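Local coordinates for protein esterase D (Lactobacillus rhamnosus, PDB 3DKR) that probably hydrolyses carboxylic esters, as an alpha/beta-hydrolase with a serine nucleophile and a histidine-aspartate charge relay, at residues L27-T32 against P55-H60. Sequence-based numbering, arbitrary orientation.
Sequences LLHAYT and PLFSGH. With ACT (acetate ion), chain B.
His29 and His60 each accept a backbone N-H across this contact, joining two loops of the alpha/beta-hydrolase fold: the one following strand 51-54 and the one leaving strand 23-28, whose place is consistent with the oxyanion-hole loop, since Tyr31 N and Leu102 N both hold an acetate, probably from the crystallisation liquor, that also bonds Ser101 N and His226 NE2. Phe57 N donates to His29 NE2 (3.1 Å) in a nearly straight bond tilted from the ring plane, while ND1 of the same imidazole donates to Ala30 O. Likewise, His60 NE2 receives Thr32 N at 3.0 Å close to the ring plane, and its ND1 reaches back to Ser58 O within the type II turn 57-60. A water donates to both Leu27 O and Pro55 O. The rings form an aromatic cluster. Phe57 presents its edge to one face of His29, Phe57 CD2 lying 3.5 Å from His29 CE1, and His29 in turn points its CE1 edge at the face of His60. With chi1 at 69°, CG of His29 sits between the backbone N and carbonyl carbon, which lays the imidazole between the two loops. A leucine here would probably leave Phe57 N without its acceptor and Ala30 O without its ring donor. Apolar packing continues toward the sheet, where Leu28 CD2 meets Pro55 CG at 3.7 Å. At the catalytic side, Tyr31 N donates to acetate O at 2.8 Å.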
loop_
_atom_site.group_PDB
_atom_site.type_symbol
_atom_site.label_atom_id
_atom_site.label_comp_id
_atom_site.label_asym_id
_atom_site.label_seq_id
_atom_site.Cartn_x
_atom_site.Cartn_y
_atom_site.Cartn_z
ATOM N N LEU A 27 4.302 5.713 3.521
ATOM C CA LEU A 27 3.470 4.506 3.671
ATOM C C LEU A 27 2.155 4.719 2.932
ATOM O O LEU A 27 1.437 5.674 3.223
ATOM C CB LEU A 27 3.176 4.201 5.144
ATOM C CG LEU A 27 4.400 3.921 6.016
ATOM C CD1 LEU A 27 4.017 3.728 7.491
ATOM C CD2 LEU A 27 5.209 2.711 5.548
ATOM N N LEU A 28 1.886 3.844 1.957
ATOM C CA LEU A 28 0.749 3.983 1.035
ATOM C C LEU A 28 -0.306 2.910 1.325
ATOM O O LEU A 28 -0.021 1.714 1.305
ATOM C CB LEU A 28 1.227 3.910 -0.414
ATOM C CG LEU A 28 2.276 4.964 -0.761
ATOM C CD1 LEU A 28 2.777 4.784 -2.193
ATOM C CD2 LEU A 28 1.727 6.402 -0.583
ATOM N N HIS A 29 -1.527 3.353 1.619
ATOM C CA HIS A 29 -2.518 2.472 2.233
ATOM C C HIS A 29 -3.262 1.533 1.265
ATOM O O HIS A 29 -2.944 1.470 0.076
ATOM C CB HIS A 29 -3.469 3.280 3.141
ATOM C CG HIS A 29 -4.403 4.224 2.437
ATOM N ND1 HIS A 29 -5.532 3.797 1.755
ATOM C CD2 HIS A 29 -4.444 5.579 2.422
ATOM C CE1 HIS A 29 -6.199 4.854 1.321
ATOM N NE2 HIS A 29 -5.560 5.947 1.708
ATOM N N ALA A 30 -4.236 0.805 1.816
ATOM C CA ALA A 30 -5.000 -0.207 1.072
ATOM C C ALA A 30 -6.223 0.351 0.361
ATOM O O ALA A 30 -6.759 1.391 0.737
ATOM C CB ALA A 30 -5.442 -1.298 2.024
ATOM N N TYR A 31 -6.677 -0.384 -0.652
ATOM C CA TYR A 31 -7.952 -0.091 -1.303
ATOM C C TYR A 31 -9.073 -0.321 -0.275
ATOM O O TYR A 31 -9.110 -1.354 0.386
ATOM C CB TYR A 31 -8.128 -1.024 -2.478
ATOM C CG TYR A 31 -9.336 -0.786 -3.348
ATOM C CD1 TYR A 31 -9.578 0.452 -3.916
ATOM C CD2 TYR A 31 -10.182 -1.838 -3.671
ATOM C CE1 TYR A 31 -10.675 0.657 -4.746
ATOM C CE2 TYR A 31 -11.271 -1.650 -4.503
ATOM C CZ TYR A 31 -11.510 -0.409 -5.046
ATOM O OH TYR A 31 -12.595 -0.224 -5.893
ATOM N N THR A 32 -9.965 0.667 -0.183
ATOM C CA THR A 32 -10.981 0.815 0.873
ATOM C C THR A 32 -10.392 1.139 2.247
ATOM O O THR A 32 -11.134 1.344 3.219
ATOM C CB THR A 32 -11.943 -0.399 1.010
ATOM O OG1 THR A 32 -11.313 -1.492 1.709
ATOM C CG2 THR A 32 -12.463 -0.842 -0.343
ATOM N N PRO A 55 -0.152 9.551 3.454
ATOM C CA PRO A 55 -1.210 10.314 2.782
ATOM C C PRO A 55 -2.541 9.578 2.750
ATOM O O PRO A 55 -2.593 8.377 2.998
ATOM C CB PRO A 55 -0.672 10.495 1.359
ATOM C CG PRO A 55 0.256 9.350 1.147
ATOM C CD PRO A 55 0.870 9.061 2.504
ATOM N N LEU A 56 -3.592 10.307 2.386
ATOM C CA LEU A 56 -4.923 9.754 2.187
ATOM C C LEU A 56 -5.241 9.743 0.693
ATOM O O LEU A 56 -5.152 10.778 0.034
ATOM C CB LEU A 56 -5.950 10.626 2.902
ATOM C CG LEU A 56 -7.419 10.310 2.672
ATOM C CD1 LEU A 56 -7.799 8.931 3.164
ATOM C CD2 LEU A 56 -8.296 11.413 3.327
ATOM N N PHE A 57 -5.645 8.591 0.166
ATOM C CA PHE A 57 -5.979 8.503 -1.245
ATOM C C PHE A 57 -7.352 9.101 -1.515
ATOM O O PHE A 57 -8.275 8.923 -0.722
ATOM C CB PHE A 57 -5.925 7.057 -1.739
ATOM C CG PHE A 57 -4.517 6.522 -1.944
ATOM C CD1 PHE A 57 -3.543 7.272 -2.591
ATOM C CD2 PHE A 57 -4.181 5.240 -1.516
ATOM C CE1 PHE A 57 -2.255 6.759 -2.794
ATOM C CE2 PHE A 57 -2.885 4.731 -1.722
ATOM C CZ PHE A 57 -1.941 5.491 -2.362
ATOM N N SER A 58 -7.480 9.800 -2.640
ATOM C CA SER A 58 -8.765 10.403 -3.009
ATOM C C SER A 58 -9.883 9.381 -2.926
ATOM O O SER A 58 -9.735 8.220 -3.337
ATOM C CB SER A 58 -8.724 11.007 -4.407
ATOM O OG SER A 58 -8.094 12.274 -4.381
ATOM N N GLY A 59 -11.023 9.840 -2.415
ATOM C CA GLY A 59 -12.232 9.026 -2.366
ATOM C C GLY A 59 -12.316 8.168 -1.128
ATOM O O GLY A 59 -13.379 7.659 -0.804
ATOM N N HIS A 60 -11.184 7.959 -0.454
ATOM C CA HIS A 60 -11.143 7.150 0.757
ATOM C C HIS A 60 -11.360 8.007 1.998
ATOM O O HIS A 60 -11.268 9.237 1.956
ATOM C CB HIS A 60 -9.787 6.420 0.862
ATOM C CG HIS A 60 -9.611 5.316 -0.142
ATOM N ND1 HIS A 60 -9.442 5.552 -1.491
ATOM C CD2 HIS A 60 -9.569 3.974 0.016
ATOM C CE1 HIS A 60 -9.315 4.391 -2.122
ATOM N NE2 HIS A 60 -9.383 3.417 -1.232
HETATM C C ACT B . -5.176 -3.550 -0.327
HETATM O O ACT B . -4.997 -2.567 -1.108
HETATM O OXT ACT B . -4.209 -3.961 0.375
HETATM C CH3 ACT B . -6.516 -4.224 -0.213
HETATM O O HOH W 1 -1.273 5.979 2.809
#